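Putative dihydrodipicolinate synthase (Thermus thermophilus, PDB 2PCQ) belongs to the dihydrodipicolinate synthetase family, is of unassigned function here, and folds as a TIM barrel in a four-chain assembly. Local coordinates at residues S159-Y164 / F171-G176; G176-F181 / R202-L207. All coordinates share one frame; numbering follows the deposited sequence.

Contact 1. Residues S159-Y164 / F171-G176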
ATOM      1  N   SER A 159       8.018  -5.416  15.213  1.00 12.73           N
ATOM      2  CA  SER A 159       6.977  -6.317  15.697  1.00 14.68           C
ATOM      3  C   SER A 159       7.447  -7.718  15.314  1.00 15.08           C
ATOM      4  O   SER A 159       7.221  -8.687  16.042  1.00 15.70           O
ATOM      5  CB  SER A 159       5.633  -6.028  15.018  1.00 13.48           C
ATOM      6  OG  SER A 159       5.017  -4.890  15.589  1.00 28.77           O
ATOM      7  N   ARG A 160       8.106  -7.816  14.163  1.00 11.91           N
ATOM      8  CA  ARG A 160       8.615  -9.101  13.688  1.00 12.33           C
ATOM      9  C   ARG A 160       9.750  -9.569  14.593  1.00 12.67           C
ATOM     10  O   ARG A 160       9.809 -10.738  14.973  1.00 16.31           O
ATOM     11  CB  ARG A 160       9.105  -8.982  12.240  1.00 10.22           C
ATOM     12  CG  ARG A 160       7.986  -8.729  11.221  1.00 14.15           C
ATOM     13  CD  ARG A 160       8.545  -8.514   9.813  1.00 12.16           C
ATOM     14  NE  ARG A 160       9.304  -9.669   9.332  1.00 12.87           N
ATOM     15  CZ  ARG A 160       8.790 -10.669   8.619  1.00 14.94           C
ATOM     16  NH1 ARG A 160       7.506 -10.667   8.285  1.00  9.85           N
ATOM     17  NH2 ARG A 160       9.561 -11.683   8.245  1.00 15.45           N
ATOM     18  N   ILE A 161      10.643  -8.650  14.950  1.00 14.17           N
ATOM     19  CA  ILE A 161      11.771  -8.978  15.823  1.00 12.88           C
ATOM     20  C   ILE A 161      11.243  -9.465  17.172  1.00 15.78           C
ATOM     21  O   ILE A 161      11.736 -10.454  17.724  1.00 12.92           O
ATOM     22  CB  ILE A 161      12.678  -7.744  16.065  1.00 17.24           C
ATOM     23  CG1 ILE A 161      13.175  -7.176  14.728  1.00 17.99           C
ATOM     24  CG2 ILE A 161      13.846  -8.127  16.964  1.00 13.47           C
ATOM     25  CD1 ILE A 161      14.110  -8.077  13.966  1.00 19.22           C
ATOM     26  N   ALA A 162      10.239  -8.766  17.698  1.00 12.29           N
ATOM     27  CA  ALA A 162       9.639  -9.127  18.981  1.00 14.24           C
ATOM     28  C   ALA A 162       9.027 -10.522  18.899  1.00 14.95           C
ATOM     29  O   ALA A 162       9.078 -11.294  19.862  1.00 15.21           O
ATOM     30  CB  ALA A 162       8.569  -8.102  19.371  1.00 10.62           C
ATOM     31  N   PHE A 163       8.447 -10.837  17.744  1.00 15.74           N
ATOM     32  CA  PHE A 163       7.839 -12.143  17.517  1.00 16.51           C
ATOM     33  C   PHE A 163       8.902 -13.241  17.604  1.00 16.10           C
ATOM     34  O   PHE A 163       8.726 -14.223  18.316  1.00 16.39           O
ATOM     35  CB  PHE A 163       7.173 -12.191  16.138  1.00 14.92           C
ATOM     36  CG  PHE A 163       6.656 -13.552  15.761  1.00 18.17           C
ATOM     37  CD1 PHE A 163       5.367 -13.945  16.105  1.00 22.31           C
ATOM     38  CD2 PHE A 163       7.467 -14.449  15.074  1.00 16.26           C
ATOM     39  CE1 PHE A 163       4.891 -15.217  15.766  1.00 23.32           C
ATOM     40  CE2 PHE A 163       7.005 -15.719  14.733  1.00 17.18           C
ATOM     41  CZ  PHE A 163       5.715 -16.105  15.079  1.00 21.34           C
ATOM     42  N   TYR A 164      10.005 -13.074  16.880  1.00 13.92           N
ATOM     43  CA  TYR A 164      11.065 -14.082  16.904  1.00 12.36           C
ATOM     44  C   TYR A 164      11.525 -14.308  18.339  1.00 16.34           C
ATOM     45  O   TYR A 164      11.729 -15.447  18.768  1.00 13.58           O
ATOM     46  CB  TYR A 164      12.281 -13.640  16.081  1.00 12.31           C
ATOM     47  CG  TYR A 164      11.997 -13.142  14.679  1.00 14.52           C
ATOM     48  CD1 TYR A 164      11.058 -13.770  13.860  1.00 15.42           C
ATOM     49  CD2 TYR A 164      12.696 -12.054  14.163  1.00 11.20           C
ATOM     50  CE1 TYR A 164      10.821 -13.320  12.559  1.00 13.02           C
ATOM     51  CE2 TYR A 164      12.470 -11.600  12.867  1.00 10.87           C
ATOM     52  CZ  TYR A 164      11.533 -12.233  12.073  1.00 13.40           C
ATOM     53  OH  TYR A 164      11.309 -11.766  10.796  1.00 13.79           O
ATOM     54  N   PHE A 171      16.985 -19.878  17.024  1.00 33.21           N
ATOM     55  CA  PHE A 171      16.777 -19.046  15.845  1.00 25.50           C
ATOM     56  C   PHE A 171      17.482 -17.708  16.034  1.00 20.88           C
ATOM     57  O   PHE A 171      17.031 -16.844  16.786  1.00 18.39           O
ATOM     58  CB  PHE A 171      15.281 -18.839  15.616  1.00 21.80           C
ATOM     59  CG  PHE A 171      14.936 -18.447  14.216  1.00 22.40           C
ATOM     60  CD1 PHE A 171      14.436 -17.181  13.938  1.00 21.69           C
ATOM     61  CD2 PHE A 171      15.099 -19.351  13.170  1.00 27.07           C
ATOM     62  CE1 PHE A 171      14.100 -16.819  12.636  1.00 23.24           C
ATOM     63  CE2 PHE A 171      14.767 -19.001  11.865  1.00 25.33           C
ATOM     64  CZ  PHE A 171      14.266 -17.731  11.597  1.00 25.52           C
ATOM     65  N   ARG A 172      18.595 -17.553  15.332  1.00 19.94           N
ATOM     66  CA  ARG A 172      19.426 -16.366  15.429  1.00 17.63           C
ATOM     67  C   ARG A 172      18.917 -15.209  14.588  1.00 18.04           C
ATOM     68  O   ARG A 172      18.843 -15.288  13.364  1.00 16.16           O
ATOM     69  CB  ARG A 172      20.854 -16.741  15.046  1.00 17.68           C
ATOM     70  CG  ARG A 172      21.403 -17.868  15.926  1.00 23.64           C
ATOM     71  CD  ARG A 172      22.669 -18.459  15.350  1.00 23.76           C
ATOM     72  NE  ARG A 172      23.702 -17.446  15.195  1.00 21.81           N
ATOM     73  CZ  ARG A 172      24.825 -17.633  14.512  1.00 28.98           C
ATOM     74  NH1 ARG A 172      25.050 -18.800  13.922  1.00 25.61           N
ATOM     75  NH2 ARG A 172      25.724 -16.661  14.429  1.00 22.09           N
ATOM     76  N   VAL A 173      18.579 -14.123  15.269  1.00 15.30           N
ATOM     77  CA  VAL A 173      18.037 -12.948  14.612  1.00 14.16           C
ATOM     78  C   VAL A 173      19.037 -11.827  14.401  1.00 15.72           C
ATOM     79  O   VAL A 173      19.668 -11.354  15.347  1.00 14.80           O
ATOM     80  CB  VAL A 173      16.847 -12.377  15.410  1.00 13.95           C
ATOM     81  CG1 VAL A 173      16.309 -11.130  14.725  1.00 12.87           C
ATOM     82  CG2 VAL A 173      15.755 -13.443  15.547  1.00 12.80           C
ATOM     83  N   TYR A 174      19.162 -11.405  13.148  1.00 14.52           N
ATOM     84  CA  TYR A 174      20.043 -10.307  12.778  1.00 14.50           C
ATOM     85  C   TYR A 174      19.199  -9.217  12.141  1.00 15.47           C
ATOM     86  O   TYR A 174      18.366  -9.495  11.280  1.00 13.47           O
ATOM     87  CB  TYR A 174      21.112 -10.785  11.794  1.00 14.85           C
ATOM     88  CG  TYR A 174      22.359 -11.263  12.492  1.00 18.49           C
ATOM     89  CD1 TYR A 174      23.354 -10.362  12.860  1.00 16.07           C
ATOM     90  CD2 TYR A 174      22.500 -12.595  12.876  1.00 19.73           C
ATOM     91  CE1 TYR A 174      24.453 -10.766  13.602  1.00 20.26           C
ATOM     92  CE2 TYR A 174      23.601 -13.014  13.624  1.00 23.02           C
ATOM     93  CZ  TYR A 174      24.571 -12.088  13.985  1.00 23.38           C
ATOM     94  OH  TYR A 174      25.648 -12.464  14.756  1.00 28.59           O
ATOM     95  N   THR A 175      19.379  -7.980  12.579  1.00 10.01           N
ATOM     96  CA  THR A 175      18.616  -6.902  11.980  1.00 13.19           C
ATOM     97  C   THR A 175      19.492  -6.225  10.940  1.00 14.94           C
ATOM     98  O   THR A 175      20.710  -6.128  11.110  1.00 17.17           O
ATOM     99  CB  THR A 175      18.169  -5.857  13.023  1.00 14.54           C
ATOM    100  OG1 THR A 175      17.434  -4.822  12.363  1.00 15.71           O
ATOM    101  CG2 THR A 175      19.374  -5.240  13.724  1.00 13.66           C
ATOM    102  N   GLY A 176      18.872  -5.782   9.851  1.00 12.98           N
ATOM    103  CA  GLY A 176      19.618  -5.101   8.810  1.00 13.37           C
ATOM    104  C   GLY A 176      19.222  -3.639   8.776  1.00 13.88           C
ATOM    105  O   GLY A 176      19.586  -2.912   7.851  1.00 15.20           O
TER

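Contact 2. Residues G176-F181 / R202-L207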
ATOM      1  N   GLY A 176      18.872  -5.782   9.851  1.00 12.98           N
ATOM      2  CA  GLY A 176      19.618  -5.101   8.810  1.00 13.37           C
ATOM      3  C   GLY A 176      19.222  -3.639   8.776  1.00 13.88           C
ATOM      4  O   GLY A 176      19.586  -2.912   7.851  1.00 15.20           O
ATOM      5  N   HIS A 177      18.482  -3.208   9.798  1.00 14.50           N
ATOM      6  CA  HIS A 177      17.996  -1.829   9.892  1.00 16.98           C
ATOM      7  C   HIS A 177      18.761  -1.010  10.941  1.00 15.81           C
ATOM      8  O   HIS A 177      18.533  -1.149  12.143  1.00 15.21           O
ATOM      9  CB  HIS A 177      16.503  -1.839  10.236  1.00 12.66           C
ATOM     10  CG  HIS A 177      15.833  -0.513  10.060  1.00 15.36           C
ATOM     11  ND1 HIS A 177      15.644   0.067   8.823  1.00 24.18           N
ATOM     12  CD2 HIS A 177      15.301   0.344  10.960  1.00  9.75           C
ATOM     13  CE1 HIS A 177      15.022   1.223   8.970  1.00 16.72           C
ATOM     14  NE2 HIS A 177      14.803   1.414  10.259  1.00 20.97           N
ATOM     15  N   ALA A 178      19.645  -0.136  10.475  1.00 14.10           N
ATOM     16  CA  ALA A 178      20.470   0.678  11.364  1.00 13.55           C
ATOM     17  C   ALA A 178      19.764   1.691  12.270  1.00 15.19           C
ATOM     18  O   ALA A 178      20.095   1.795  13.451  1.00 17.57           O
ATOM     19  CB  ALA A 178      21.551   1.391  10.548  1.00 11.02           C
ATOM     20  N   PRO A 179      18.795   2.454  11.735  1.00 14.77           N
ATOM     21  CA  PRO A 179      18.087   3.452  12.552  1.00 15.25           C
ATOM     22  C   PRO A 179      17.400   2.962  13.832  1.00 17.13           C
ATOM     23  O   PRO A 179      17.223   3.738  14.769  1.00 14.39           O
ATOM     24  CB  PRO A 179      17.096   4.072  11.561  1.00 17.51           C
ATOM     25  CG  PRO A 179      17.825   3.960  10.245  1.00 18.78           C
ATOM     26  CD  PRO A 179      18.384   2.551  10.321  1.00 16.01           C
ATOM     27  N   THR A 180      17.013   1.689  13.881  1.00 12.94           N
ATOM     28  CA  THR A 180      16.343   1.147  15.071  1.00 13.72           C
ATOM     29  C   THR A 180      17.194   0.086  15.763  1.00 12.68           C
ATOM     30  O   THR A 180      16.684  -0.715  16.551  1.00 13.28           O
ATOM     31  CB  THR A 180      14.996   0.490  14.705  1.00 14.79           C
ATOM     32  OG1 THR A 180      15.216  -0.511  13.700  1.00 13.95           O
ATOM     33  CG2 THR A 180      14.007   1.532  14.180  1.00 12.73           C
ATOM     34  N   PHE A 181      18.491   0.094  15.479  1.00 12.42           N
ATOM     35  CA  PHE A 181      19.408  -0.895  16.028  1.00 14.42           C
ATOM     36  C   PHE A 181      19.262  -1.195  17.520  1.00 14.48           C
ATOM     37  O   PHE A 181      19.096  -2.354  17.905  1.00 17.40           O
ATOM     38  CB  PHE A 181      20.856  -0.502  15.709  1.00 14.39           C
ATOM     39  CG  PHE A 181      21.848  -1.610  15.932  1.00 14.96           C
ATOM     40  CD1 PHE A 181      21.563  -2.908  15.512  1.00 14.13           C
ATOM     41  CD2 PHE A 181      23.065  -1.360  16.551  1.00 15.54           C
ATOM     42  CE1 PHE A 181      22.476  -3.942  15.705  1.00 14.85           C
ATOM     43  CE2 PHE A 181      23.992  -2.387  16.751  1.00 19.09           C
ATOM     44  CZ  PHE A 181      23.694  -3.681  16.328  1.00 14.80           C
ATOM     45  N   ARG A 202      33.277   0.128  13.986  1.00 18.58           N
ATOM     46  CA  ARG A 202      33.622   0.154  15.404  1.00 17.76           C
ATOM     47  C   ARG A 202      32.525   0.796  16.251  1.00 14.67           C
ATOM     48  O   ARG A 202      32.335   0.425  17.405  1.00 16.00           O
ATOM     49  CB  ARG A 202      34.962   0.883  15.622  1.00 16.76           C
ATOM     50  CG  ARG A 202      36.183   0.068  15.171  1.00 16.43           C
ATOM     51  CD  ARG A 202      37.513   0.814  15.363  1.00 18.92           C
ATOM     52  NE  ARG A 202      37.551   2.057  14.597  1.00 18.76           N
ATOM     53  CZ  ARG A 202      37.258   3.254  15.093  1.00 22.58           C
ATOM     54  NH1 ARG A 202      36.914   3.386  16.369  1.00 17.99           N
ATOM     55  NH2 ARG A 202      37.282   4.320  14.304  1.00 20.80           N
ATOM     56  N   ALA A 203      31.787   1.741  15.677  1.00 14.91           N
ATOM     57  CA  ALA A 203      30.724   2.409  16.421  1.00 12.34           C
ATOM     58  C   ALA A 203      29.562   1.464  16.715  1.00 14.78           C
ATOM     59  O   ALA A 203      29.072   1.402  17.843  1.00 15.93           O
ATOM     60  CB  ALA A 203      30.230   3.624  15.654  1.00 14.82           C
ATOM     61  N   TYR A 204      29.118   0.726  15.701  1.00 13.28           N
ATOM     62  CA  TYR A 204      28.015  -0.206  15.897  1.00 13.03           C
ATOM     63  C   TYR A 204      28.429  -1.335  16.833  1.00 15.51           C
ATOM     64  O   TYR A 204      27.610  -1.862  17.579  1.00 15.11           O
ATOM     65  CB  TYR A 204      27.532  -0.732  14.541  1.00 12.54           C
ATOM     66  CG  TYR A 204      26.728   0.317  13.799  1.00 14.27           C
ATOM     67  CD1 TYR A 204      25.415   0.611  14.178  1.00 12.50           C
ATOM     68  CD2 TYR A 204      27.308   1.084  12.786  1.00 14.96           C
ATOM     69  CE1 TYR A 204      24.703   1.646  13.572  1.00 11.54           C
ATOM     70  CE2 TYR A 204      26.603   2.123  12.176  1.00 13.06           C
ATOM     71  CZ  TYR A 204      25.304   2.398  12.576  1.00  9.96           C
ATOM     72  OH  TYR A 204      24.611   3.428  11.989  1.00 14.02           O
ATOM     73  N   ARG A 205      29.710  -1.688  16.805  1.00 14.73           N
ATOM     74  CA  ARG A 205      30.238  -2.729  17.686  1.00 13.24           C
ATOM     75  C   ARG A 205      30.163  -2.220  19.132  1.00 15.34           C
ATOM     76  O   ARG A 205      29.772  -2.946  20.049  1.00 16.02           O
ATOM     77  CB  ARG A 205      31.699  -3.023  17.329  1.00 17.00           C
ATOM     78  CG  ARG A 205      32.409  -3.951  18.303  1.00 19.25           C
ATOM     79  CD  ARG A 205      32.011  -5.393  18.048  1.00 33.35           C
ATOM     80  NE  ARG A 205      31.303  -5.990  19.167  1.00 28.04           N
ATOM     81  CZ  ARG A 205      30.829  -7.231  19.169  1.00 27.02           C
ATOM     82  NH1 ARG A 205      30.986  -8.008  18.103  1.00 23.87           N
ATOM     83  NH2 ARG A 205      30.204  -7.699  20.241  1.00 29.20           N
ATOM     84  N   ALA A 206      30.539  -0.960  19.319  1.00 13.08           N
ATOM     85  CA  ALA A 206      30.522  -0.337  20.637  1.00 15.53           C
ATOM     86  C   ALA A 206      29.097  -0.263  21.182  1.00 15.73           C
ATOM     87  O   ALA A 206      28.863  -0.477  22.373  1.00 13.44           O
ATOM     88  CB  ALA A 206      31.129   1.064  20.557  1.00 13.74           C
ATOM     89  N   LEU A 207      28.146   0.042  20.305  1.00 14.84           N
ATOM     90  CA  LEU A 207      26.747   0.143  20.704  1.00 14.47           C
ATOM     91  C   LEU A 207      26.268  -1.227  21.169  1.00 15.03           C
ATOM     92  O   LEU A 207      25.608  -1.351  22.202  1.00 18.01           O
ATOM     93  CB  LEU A 207      25.897   0.649  19.528  1.00 11.06           C
ATOM     94  CG  LEU A 207      24.377   0.765  19.694  1.00 14.75           C
ATOM     95  CD1 LEU A 207      24.025   1.357  21.047  1.00 19.75           C
ATOM     96  CD2 LEU A 207      23.829   1.643  18.568  1.00 13.89           C
TER
HETATM   97  O   HOH W   1      22.113   4.118  12.753  1.00 12.07           O

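Contact 1. Residues S159-Y164 / F171-G176
V173, on strand 172-175, sends both its methyl groups against helix 158-167, and the packing is tight on the Y164 side. V173 CG2 sits 3.5 Å from Y164 CB and 3.6 Å from Y164 CD2, so it touches the tyrosine both at the root of the side chain and on the ring. The two side chains cross at about a right angle. V173 CG1, anti to the backbone N (chi1 179°), lies 3.8 Å from Y164 CD2 and also meets I161 CD1, the tip of the isoleucine, which bridges to the strand from one turn earlier in the helix. The contact is looser at the start of the strand segment, where partly exposed F171 brings CE1 no closer than 4.5 Å to Y164 CD1, the rings meeting obliquely. The phenol of Y164 is polar in an otherwise apolar contact: its OH is hydrogen-bonded to D153, with a weak bond from R160 NH2 besides, and D153 also forms a salt bridge with R160. This is the helix-to-second-strand half of a beta-alpha-beta unit, 148-153, 158-167 and 172-175. Strand 148-153 pairs in parallel with 172-175, while helix 136-142 flanks the contact through L136 and V139.

Contact 2. Residues G176-F181 / R202-L207
F181, at the start of helix 181-186, has the largest share of surface buried here, and its CD2–CE2 side is what meets helix 201-212. With CG anti to the backbone N (chi1 -166°), the ring reaches across to Y204, the second large contributor. The two form an offset edge-to-face pair in which the tyrosine edge is turned toward the phenylalanine face, centroids 5.9 Å apart and planes at 70°; the closest ring atoms are F181 CD2 and Y204 CD1, 3.9 Å apart. At its own rim the phenylalanine also meets the helix backbone, F181 CE2 standing 3.7 Å from Y204 O near the ring plane. L207, one turn further on, adds CD2 at 3.7 Å from F181 CD2, the two side chains lying alongside each other and running opposite ways. The far end of Y204 reaches the loop, where A178 CB lies 3.9 Å from Y204 OH. A water 2.7 Å from Y204 OH makes at most a weak bridge to A178 O. I2 of strand 2-6 touches both rings. The arrangement belongs to a TIM barrel: the loop after the seventh strand and the first residue of the helix it leads into pack on the helix that follows the eighth.

Contacts 1 and 2 follow one another along the chain and share G176, with their centres about 15 Å apart. They also touch directly, T175 CG2 lying 3.7 Å from F181 CD1, so the end of strand 172-175 packs on the F181 ring, the largest contributor to contact 2. Together they show how one barrel strand is tied to the helix before it and, through the loop after it, to a helix beyond the next strand. S159 OG hydrogen-bonds to H177 NE2 of the second subunit, and H177 NE2 in turn to S159 OG of that subunit, so the two contacts meet across the interface. The potassium ion lies beside contact 1, about 5 Å from the F171 side chain, at a site formed by A143 and V148.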